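Local coordinates for uncharacterized protein (Xanthomonas campestris pv. campestris, PDB 3HIU) that is of unknown function but belongs to the DUF892 family of the ferritin-like clan, folds as a four-helix bundle and carries a bound sodium ion, at residues K9-A14 with A54-C59; D13-E18 with S66-K71; E33-L38 with L156-L161. All blocks are in the same frame, centred on the assembly; numbering follows the deposited sequence.

Overall arrangement
Two of the three contacts lie side by side near one end of a ferritin-like four-helix bundle, and the third is beyond the chain's centre. Interactions 1 and 2 have centres about 7 Å apart, share Asp13 and Ala14 on helix 2-28, and join that helix first to helix 36-62 and then to the loop that follows it. Interaction 3, centred about 37 Å from interaction 1 and 35 Å from interaction 2, pairs the residues leading into helix 36-62 with the last turn of helix 124-159. Along the chain it crosses both others, the segments alternating in the order 9-18, 33-38, 54-71, 156-161. Helix 36-62 thus links a buried contact to a water-linked surface one.

Interaction 1: residues K9-A14 with A54-C59; sequences KWLQDA and AGVQRC
Leu11 and Val56 pass alongside each other between helix 2-28 and helix 36-62, each pointing toward the other's helix, and Cys59 extends the contact by one turn. Leu11 has the most surface buried here and divides its two methyl groups between two partners. CD2 faces Val56, lying 4.0 Å from its CG1, while CD1 presses on Cys59 CB at 3.5 Å, tighter than ordinary van der Waals contact between carbons. The Leu11 branch can serve both because its CG stands opposite the carbonyl carbon (chi1 -85°) and the chain then runs on extended toward the other helix.

Val56 answers with one branch, CG1, which also rests 3.3 Å from the backbone oxygen of Leu11. With CG1 anti to its own backbone N (chi1 177°), Val56 can place this methyl against the backbone of helix 2-28 as well as its side chain. Leu11 and Val56 are also the closest pair of backbones, with 6.5 Å from Leu11 CA to Val56 CA. Cys59 contributes its CB to Leu11. All three residues are buried, and their side chains meet through carbon atoms alone.

Elsewhere around helix 2-28, Trp10 and Asp13 meet Asp91 and Lys95 of the second subunit. Helix 94-120 closes over the same layer as the contact, with Leu114 against Leu11 and Tyr111 against both Val56 and Ala14. Helix 124-159 adds Ile133 beside Val56, and Val126 and Ile129 beside Cys59, so the contact belongs to the core of the four-helix bundle.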
loop_
_atom_site.group_PDB
_atom_site.type_symbol
_atom_site.label_atom_id
_atom_site.label_comp_id
_atom_site.label_asym_id
_atom_site.label_seq_id
_atom_site.Cartn_x
_atom_site.Cartn_y
_atom_site.Cartn_z
ATOM N N LYS B 9 1.085 -17.957 12.586
ATOM C CA LYS B 9 2.167 -17.095 12.109
ATOM C C LYS B 9 1.668 -15.796 11.439
ATOM O O LYS B 9 2.136 -14.701 11.774
ATOM C CB LYS B 9 3.058 -17.884 11.150
ATOM C CG LYS B 9 4.473 -17.364 11.046
ATOM C CD LYS B 9 4.592 -16.311 9.968
ATOM C CE LYS B 9 5.935 -15.598 10.030
ATOM N NZ LYS B 9 5.881 -14.344 9.227
ATOM N N TRP B 10 0.726 -15.923 10.496
ATOM C CA TRP B 10 0.155 -14.770 9.787
ATOM C C TRP B 10 -0.847 -14.013 10.639
ATOM O O TRP B 10 -0.988 -12.798 10.506
ATOM C CB TRP B 10 -0.465 -15.192 8.452
ATOM C CG TRP B 10 0.576 -15.640 7.495
ATOM C CD1 TRP B 10 1.900 -15.426 7.610
ATOM C CD2 TRP B 10 0.386 -16.359 6.269
ATOM N NE1 TRP B 10 2.565 -15.972 6.539
ATOM C CE2 TRP B 10 1.653 -16.545 5.697
ATOM C CE3 TRP B 10 -0.731 -16.858 5.600
ATOM C CZ2 TRP B 10 1.841 -17.216 4.491
ATOM C CZ3 TRP B 10 -0.542 -17.522 4.396
ATOM C CH2 TRP B 10 0.731 -17.695 3.858
ATOM N N LEU B 11 -1.531 -14.716 11.530
ATOM C CA LEU B 11 -2.382 -14.041 12.504
ATOM C C LEU B 11 -1.576 -13.073 13.393
ATOM O O LEU B 11 -2.025 -11.960 13.678
ATOM C CB LEU B 11 -3.144 -15.058 13.358
ATOM C CG LEU B 11 -4.455 -15.603 12.790
ATOM C CD1 LEU B 11 -5.121 -16.520 13.813
ATOM C CD2 LEU B 11 -5.401 -14.471 12.371
ATOM N N GLN B 12 -0.389 -13.501 13.825
ATOM C CA GLN B 12 0.484 -12.659 14.638
ATOM C C GLN B 12 1.009 -11.423 13.899
ATOM O O GLN B 12 1.093 -10.347 14.485
ATOM C CB GLN B 12 1.648 -13.476 15.206
ATOM C CG GLN B 12 1.236 -14.427 16.324
ATOM C CD GLN B 12 2.349 -15.362 16.724
ATOM O OE1 GLN B 12 3.150 -15.782 15.892
ATOM N NE2 GLN B 12 2.407 -15.696 18.003
ATOM N N ASP B 13 1.368 -11.583 12.624
ATOM C CA ASP B 13 1.804 -10.458 11.792
ATOM C C ASP B 13 0.713 -9.394 11.789
ATOM O O ASP B 13 0.961 -8.229 12.086
ATOM C CB ASP B 13 2.084 -10.906 10.345
ATOM C CG ASP B 13 3.359 -11.729 10.209
ATOM O OD1 ASP B 13 4.234 -11.647 11.091
ATOM O OD2 ASP B 13 3.494 -12.461 9.209
ATOM N N ALA B 14 -0.503 -9.819 11.461
ATOM C CA ALA B 14 -1.653 -8.923 11.363
ATOM C C ALA B 14 -1.965 -8.228 12.680
ATOM O O ALA B 14 -2.252 -7.034 12.701
ATOM C CB ALA B 14 -2.885 -9.685 10.873
ATOM N N ALA B 54 -8.342 -7.205 18.267
ATOM C CA ALA B 54 -9.019 -7.894 19.357
ATOM C C ALA B 54 -9.731 -9.116 18.801
ATOM O O ALA B 54 -9.914 -10.114 19.494
ATOM C CB ALA B 54 -10.000 -6.979 20.041
ATOM N N GLY B 55 -10.148 -9.029 17.544
ATOM C CA GLY B 55 -10.717 -10.178 16.866
ATOM C C GLY B 55 -9.605 -11.129 16.478
ATOM O O GLY B 55 -9.729 -12.347 16.596
ATOM N N VAL B 56 -8.502 -10.564 16.013
ATOM C CA VAL B 56 -7.353 -11.361 15.677
ATOM C C VAL B 56 -6.888 -12.104 16.924
ATOM O O VAL B 56 -6.549 -13.291 16.867
ATOM C CB VAL B 56 -6.214 -10.484 15.114
ATOM C CG1 VAL B 56 -4.992 -11.321 14.847
ATOM C CG2 VAL B 56 -6.650 -9.806 13.844
ATOM N N GLN B 57 -6.890 -11.418 18.065
ATOM C CA GLN B 57 -6.335 -12.007 19.291
ATOM C C GLN B 57 -7.184 -13.160 19.788
ATOM O O GLN B 57 -6.656 -14.142 20.312
ATOM C CB GLN B 57 -6.192 -10.982 20.409
ATOM C CG GLN B 57 -6.243 -11.618 21.783
ATOM C CD GLN B 57 -5.614 -10.764 22.854
ATOM O OE1 GLN B 57 -5.192 -9.638 22.598
ATOM N NE2 GLN B 57 -5.540 -11.300 24.067
ATOM N N ARG B 58 -8.498 -13.031 19.638
ATOM C CA ARG B 58 -9.387 -14.143 19.909
ATOM C C ARG B 58 -9.001 -15.349 19.051
ATOM O O ARG B 58 -9.128 -16.504 19.482
ATOM C CB ARG B 58 -10.832 -13.741 19.655
ATOM C CG ARG B 58 -11.332 -12.686 20.618
ATOM C CD ARG B 58 -12.832 -12.826 20.856
ATOM N NE ARG B 58 -13.543 -13.166 19.624
ATOM C CZ ARG B 58 -14.192 -12.292 18.856
ATOM N NH1 ARG B 58 -14.805 -12.704 17.753
ATOM N NH2 ARG B 58 -14.233 -11.007 19.192
ATOM N N CYS B 59 -8.517 -15.071 17.842
ATOM C CA CYS B 59 -8.075 -16.120 16.928
ATOM C C CYS B 59 -6.720 -16.698 17.330
ATOM O O CYS B 59 -6.430 -17.866 17.077
ATOM C CB CYS B 59 -8.018 -15.592 15.492
ATOM S SG CYS B 59 -9.631 -15.322 14.715
#

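Interaction 2: residues D13-E18 with S66-K71; sequences DAYAME and SIPTAK
Tyr15 of helix 2-28 receives Ile67 and Pro68, two consecutive residues of the irregular stretch 66-71. Its CG is anti to the backbone N (chi1 -180°), which carries the ring out from the helix toward this loop. The CG2 methyl of Ile67 sits over one ring face as a CH-pi contact, 3.8 Å from the centroid of the Tyr15 ring and 27° off its normal. The methyl is displaced toward the phenol end, where Ile67 CG2 comes to 3.5 Å from Tyr15 CZ. This branch does all the touching for Ile67, whose longer arm leads away from the helix.

Pro68 meets the part of the tyrosine nearer the backbone. Its CB, CG and CD gather round a single ring carbon, with Pro68 CD 4.0 Å from Tyr15 CD2. Next in sequence, Ala16 adds a looser apolar touch, its CB 4.5 Å from Pro68 CB; these two residues are also the nearest backbone pair across the contact. The resulting patch is small and apolar, and it lies at the protein surface.

Helix 36-62 backs the patch: Gln57 lies against Tyr15 and Leu60 against Pro68. Gln12, one turn before Ala16, holds the Ser66 carbonyl through its side-chain NE2, so the loop leaving helix 36-62 is laid along helix 2-28.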
loop_
_atom_site.group_PDB
_atom_site.type_symbol
_atom_site.label_atom_id
_atom_site.label_comp_id
_atom_site.label_asym_id
_atom_site.label_seq_id
_atom_site.Cartn_x
_atom_site.Cartn_y
_atom_site.Cartn_z
ATOM N N ASP B 13 1.368 -11.583 12.624
ATOM C CA ASP B 13 1.804 -10.458 11.792
ATOM C C ASP B 13 0.713 -9.394 11.789
ATOM O O ASP B 13 0.961 -8.229 12.086
ATOM C CB ASP B 13 2.084 -10.906 10.345
ATOM C CG ASP B 13 3.359 -11.729 10.209
ATOM O OD1 ASP B 13 4.234 -11.647 11.091
ATOM O OD2 ASP B 13 3.494 -12.461 9.209
ATOM N N ALA B 14 -0.503 -9.819 11.461
ATOM C CA ALA B 14 -1.653 -8.923 11.363
ATOM C C ALA B 14 -1.965 -8.228 12.680
ATOM O O ALA B 14 -2.252 -7.034 12.701
ATOM C CB ALA B 14 -2.885 -9.685 10.873
ATOM N N TYR B 15 -1.927 -8.978 13.777
ATOM C CA TYR B 15 -2.210 -8.400 15.078
ATOM C C TYR B 15 -1.311 -7.190 15.283
ATOM O O TYR B 15 -1.738 -6.161 15.801
ATOM C CB TYR B 15 -1.971 -9.422 16.189
ATOM C CG TYR B 15 -2.255 -8.868 17.568
ATOM C CD1 TYR B 15 -3.525 -8.951 18.119
ATOM C CD2 TYR B 15 -1.258 -8.243 18.310
ATOM C CE1 TYR B 15 -3.798 -8.439 19.376
ATOM C CE2 TYR B 15 -1.521 -7.728 19.571
ATOM C CZ TYR B 15 -2.794 -7.831 20.097
ATOM O OH TYR B 15 -3.073 -7.328 21.346
ATOM N N ALA B 16 -0.060 -7.330 14.858
ATOM C CA ALA B 16 0.942 -6.298 15.038
ATOM C C ALA B 16 0.752 -5.218 13.989
ATOM O O ALA B 16 1.007 -4.043 14.229
ATOM C CB ALA B 16 2.321 -6.903 14.932
HETATM N N MSE B 17 0.304 -5.631 12.816
HETATM C CA MSE B 17 -0.004 -4.701 11.748
HETATM C C MSE B 17 -1.161 -3.781 12.167
HETATM O O MSE B 17 -1.153 -2.579 11.889
HETATM C CB MSE B 17 -0.348 -5.503 10.496
HETATM C CG MSE B 17 -0.480 -4.701 9.239
HETATM SE SE MSE B 17 -1.265 -5.842 7.871
HETATM C CE MSE B 17 -0.041 -7.355 8.022
ATOM N N GLU B 18 -2.149 -4.353 12.844
ATOM C CA GLU B 18 -3.311 -3.602 13.313
ATOM C C GLU B 18 -2.951 -2.642 14.424
ATOM O O GLU B 18 -3.621 -1.629 14.619
ATOM C CB GLU B 18 -4.403 -4.550 13.816
ATOM C CG GLU B 18 -4.999 -5.432 12.744
ATOM C CD GLU B 18 -5.674 -4.634 11.660
ATOM O OE1 GLU B 18 -5.893 -3.418 11.854
ATOM O OE2 GLU B 18 -5.992 -5.225 10.608
ATOM N N SER B 66 0.591 -17.374 20.505
ATOM C CA SER B 66 0.723 -16.260 21.435
ATOM C C SER B 66 0.429 -14.907 20.785
ATOM O O SER B 66 0.301 -14.797 19.561
ATOM C CB SER B 66 2.101 -16.265 22.118
ATOM O OG SER B 66 3.162 -16.351 21.181
ATOM N N ILE B 67 0.325 -13.885 21.625
ATOM C CA ILE B 67 -0.083 -12.562 21.188
ATOM C C ILE B 67 1.100 -11.601 21.218
ATOM O O ILE B 67 1.569 -11.223 22.288
ATOM C CB ILE B 67 -1.211 -12.020 22.071
ATOM C CG1 ILE B 67 -2.506 -12.797 21.817
ATOM C CG2 ILE B 67 -1.434 -10.542 21.797
ATOM C CD1 ILE B 67 -2.424 -14.287 22.079
ATOM N N PRO B 68 1.578 -11.198 20.027
ATOM C CA PRO B 68 2.773 -10.377 19.766
ATOM C C PRO B 68 3.098 -9.266 20.794
ATOM O O PRO B 68 2.201 -8.660 21.388
ATOM C CB PRO B 68 2.473 -9.783 18.384
ATOM C CG PRO B 68 1.674 -10.862 17.697
ATOM C CD PRO B 68 0.874 -11.556 18.778
ATOM N N THR B 69 4.393 -9.005 20.982
ATOM C CA THR B 69 4.867 -8.036 21.971
ATOM C C THR B 69 5.117 -6.661 21.352
ATOM O O THR B 69 5.885 -6.524 20.398
ATOM C CB THR B 69 6.161 -8.519 22.648
ATOM O OG1 THR B 69 7.280 -7.779 22.146
ATOM C CG2 THR B 69 6.370 -10.003 22.388
ATOM N N ALA B 70 4.470 -5.646 21.921
ATOM C CA ALA B 70 4.472 -4.292 21.367
ATOM C C ALA B 70 5.861 -3.731 21.047
ATOM O O ALA B 70 6.821 -3.939 21.789
ATOM C CB ALA B 70 3.719 -3.343 22.297
ATOM N N LYS B 71 5.950 -3.022 19.927
ATOM C CA LYS B 71 7.143 -2.259 19.585
ATOM C C LYS B 71 6.836 -0.772 19.691
ATOM O O LYS B 71 5.710 -0.346 19.427
ATOM C CB LYS B 71 7.625 -2.603 18.175
ATOM C CG LYS B 71 8.887 -3.447 18.148
ATOM C CD LYS B 71 9.139 -4.060 16.783
ATOM C CE LYS B 71 8.045 -5.043 16.414
ATOM N NZ LYS B 71 8.393 -5.824 15.200
#

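Interaction 3: residues E33-L38 with L156-L161; sequences EHYPEL and LEREQL. With EDO (1,2-ethanediol), chain K; EDO (1,2-ethanediol), chain P; EDO (1,2-ethanediol), chain L.
The guanidinium of Arg158 lies flat on the imidazole of His34, with centres 4.2 Å apart and planes 19° from parallel. Arg158 NE lies over the ring, offset toward the rim; Arg158 CD is also over this face, 3.9 Å from the centroid of the His34 ring, on one side of NE, while CZ and NH1 run off the other side. There His34 CB lies over one guanidinium face, 3.5 Å from Arg158 NH1. The arginine chain leaves the helix extended and then bends at chi3 (-88°), which turns its planar end onto the imidazole. Tyr35 meets the same group differently: its OH lies at the guanidinium edge, and its ring stands almost perpendicular to the guanidinium plane.

Two waters fill out this polar edge, both in the guanidinium plane. One donates to the His34 carbonyl oxygen and accepts from Arg158 NH2, at 2.9 Å from water to NH2. The other accepts from Arg158 NH1 and is hydrogen-bonded to Tyr35 OH, 2.6 Å from that oxygen. Behind the imidazole, Glu33 CB covers the opposite face. An ethanediol, probably from the crystallisation liquor, accepts an almost straight bond from the Glu33 backbone, 2.6 Å from Glu33 N to its O2.

Tyr35 is the N-cap residue of helix 36-62, and its side chain also packs on Ile151 and Phe155 of helix 124-159. The surface contact therefore bridges the start of one bundle helix and the last turn of another, where Glu159 forms a salt bridge with Arg6 of the second subunit.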
loop_
_atom_site.group_PDB
_atom_site.type_symbol
_atom_site.label_atom_id
_atom_site.label_comp_id
_atom_site.label_asym_id
_atom_site.label_seq_id
_atom_site.Cartn_x
_atom_site.Cartn_y
_atom_site.Cartn_z
ATOM N N GLU B 33 -6.716 19.676 10.065
ATOM C CA GLU B 33 -7.342 20.928 10.438
ATOM C C GLU B 33 -8.425 21.287 9.453
ATOM O O GLU B 33 -9.335 22.031 9.783
ATOM C CB GLU B 33 -6.317 22.052 10.424
ATOM C CG GLU B 33 -4.963 21.681 10.981
ATOM C CD GLU B 33 -3.922 22.771 10.759
ATOM O OE1 GLU B 33 -3.589 23.062 9.587
ATOM O OE2 GLU B 33 -3.435 23.333 11.763
ATOM N N HIS B 34 -8.315 20.771 8.234
ATOM C CA HIS B 34 -9.117 21.299 7.135
ATOM C C HIS B 34 -10.070 20.303 6.423
ATOM O O HIS B 34 -10.685 20.650 5.409
ATOM C CB HIS B 34 -8.204 22.006 6.106
ATOM C CG HIS B 34 -7.392 23.140 6.670
ATOM N ND1 HIS B 34 -6.054 23.320 6.372
ATOM C CD2 HIS B 34 -7.727 24.157 7.504
ATOM C CE1 HIS B 34 -5.606 24.395 6.998
ATOM N NE2 HIS B 34 -6.598 24.919 7.692
ATOM N N TYR B 35 -10.203 19.084 6.943
ATOM C CA TYR B 35 -11.063 18.081 6.303
ATOM C C TYR B 35 -11.854 17.299 7.326
ATOM O O TYR B 35 -11.525 16.157 7.634
ATOM C CB TYR B 35 -10.236 17.109 5.468
ATOM C CG TYR B 35 -9.183 17.798 4.661
ATOM C CD1 TYR B 35 -9.448 18.240 3.380
ATOM C CD2 TYR B 35 -7.925 18.034 5.194
ATOM C CE1 TYR B 35 -8.486 18.891 2.642
ATOM C CE2 TYR B 35 -6.957 18.689 4.466
ATOM C CZ TYR B 35 -7.240 19.113 3.191
ATOM O OH TYR B 35 -6.278 19.763 2.459
ATOM N N PRO B 36 -12.917 17.911 7.848
ATOM C CA PRO B 36 -13.740 17.288 8.887
ATOM C C PRO B 36 -14.187 15.880 8.487
ATOM O O PRO B 36 -14.300 15.009 9.348
ATOM C CB PRO B 36 -14.950 18.232 8.989
ATOM C CG PRO B 36 -14.455 19.539 8.494
ATOM C CD PRO B 36 -13.449 19.215 7.420
ATOM N N GLU B 37 -14.441 15.661 7.202
ATOM C CA GLU B 37 -14.881 14.357 6.746
ATOM C C GLU B 37 -13.725 13.390 6.932
ATOM O O GLU B 37 -13.852 12.377 7.614
ATOM C CB GLU B 37 -15.291 14.410 5.279
ATOM C CG GLU B 37 -16.646 13.791 4.985
ATOM C CD GLU B 37 -17.793 14.655 5.482
ATOM O OE1 GLU B 37 -18.448 15.314 4.645
ATOM O OE2 GLU B 37 -18.032 14.686 6.710
ATOM N N LEU B 38 -12.592 13.723 6.325
ATOM C CA LEU B 38 -11.386 12.917 6.439
ATOM C C LEU B 38 -11.207 12.511 7.884
ATOM O O LEU B 38 -11.319 11.335 8.231
ATOM C CB LEU B 38 -10.178 13.734 6.001
ATOM C CG LEU B 38 -9.092 13.110 5.143
ATOM C CD1 LEU B 38 -7.849 13.956 5.291
ATOM C CD2 LEU B 38 -8.819 11.645 5.507
ATOM N N LEU B 156 -4.000 22.412 -2.653
ATOM C CA LEU B 156 -3.318 23.240 -3.636
ATOM C C LEU B 156 -3.850 24.676 -3.615
ATOM O O LEU B 156 -3.078 25.615 -3.429
ATOM C CB LEU B 156 -3.436 22.616 -5.035
ATOM C CG LEU B 156 -2.734 21.263 -5.226
ATOM C CD1 LEU B 156 -3.037 20.648 -6.594
ATOM C CD2 LEU B 156 -1.229 21.400 -5.012
ATOM N N GLU B 157 -5.166 24.825 -3.785
ATOM C CA GLU B 157 -5.829 26.126 -3.814
ATOM C C GLU B 157 -5.571 26.924 -2.553
ATOM O O GLU B 157 -5.422 28.143 -2.601
ATOM C CB GLU B 157 -7.329 25.938 -3.995
ATOM C CG GLU B 157 -7.689 25.275 -5.311
ATOM C CD GLU B 157 -9.166 24.937 -5.413
ATOM O OE1 GLU B 157 -9.791 24.649 -4.368
ATOM O OE2 GLU B 157 -9.699 24.955 -6.545
ATOM N N ARG B 158 -5.525 26.223 -1.426
ATOM C CA ARG B 158 -5.235 26.820 -0.124
ATOM C C ARG B 158 -3.775 27.281 -0.034
ATOM O O ARG B 158 -3.493 28.398 0.409
ATOM C CB ARG B 158 -5.551 25.804 0.981
ATOM C CG ARG B 158 -5.570 26.340 2.399
ATOM C CD ARG B 158 -6.088 25.267 3.387
ATOM N NE ARG B 158 -7.543 25.288 3.530
ATOM C CZ ARG B 158 -8.365 24.282 3.239
ATOM N NH1 ARG B 158 -7.886 23.119 2.796
ATOM N NH2 ARG B 158 -9.679 24.439 3.414
ATOM N N GLU B 159 -2.857 26.423 -0.471
ATOM C CA GLU B 159 -1.424 26.704 -0.393
ATOM C C GLU B 159 -1.002 27.948 -1.167
ATOM O O GLU B 159 -0.256 28.781 -0.656
ATOM C CB GLU B 159 -0.615 25.501 -0.884
ATOM C CG GLU B 159 0.705 25.884 -1.522
ATOM C CD GLU B 159 1.747 24.794 -1.416
ATOM O OE1 GLU B 159 1.883 24.002 -2.372
ATOM O OE2 GLU B 159 2.426 24.731 -0.370
ATOM N N GLN B 160 -1.482 28.062 -2.401
ATOM C CA GLN B 160 -1.092 29.148 -3.291
ATOM C C GLN B 160 -2.105 30.295 -3.261
ATOM O O GLN B 160 -2.207 31.075 -4.209
ATOM C CB GLN B 160 -0.933 28.622 -4.723
ATOM C CG GLN B 160 -2.089 27.740 -5.181
ATOM C CD GLN B 160 -2.176 27.579 -6.689
ATOM O OE1 GLN B 160 -1.171 27.636 -7.398
ATOM N NE2 GLN B 160 -3.392 27.371 -7.185
ATOM N N LEU B 161 -2.843 30.406 -2.162
ATOM C CA LEU B 161 -3.967 31.335 -2.099
ATOM C C LEU B 161 -3.543 32.783 -2.336
ATOM O O LEU B 161 -4.140 33.486 -3.152
ATOM C CB LEU B 161 -4.698 31.199 -0.765
ATOM C CG LEU B 161 -6.164 31.625 -0.754
ATOM C CD1 LEU B 161 -6.910 31.016 -1.924
ATOM C CD2 LEU B 161 -6.814 31.221 0.556
HETATM C C1 EDO K . -12.256 15.525 3.053
HETATM O O1 EDO K . -12.543 14.193 3.463
HETATM C C2 EDO K . -13.309 16.448 3.655
HETATM O O2 EDO K . -13.203 16.406 5.077
HETATM C C1 EDO P . -3.928 20.529 6.085
HETATM O O1 EDO P . -3.776 20.276 4.684
HETATM C C2 EDO P . -4.354 19.268 6.824
HETATM O O2 EDO P . -5.286 19.646 7.837
HETATM C C1 EDO L . -12.886 23.088 -3.801
HETATM O O1 EDO L . -11.561 23.408 -3.352
HETATM C C2 EDO L . -13.246 23.898 -5.038
HETATM O O2 EDO L . -12.057 24.154 -5.793
HETATM O O HOH W 1 -10.564 21.760 2.861
HETATM O O HOH W 2 -5.484 22.195 2.860
#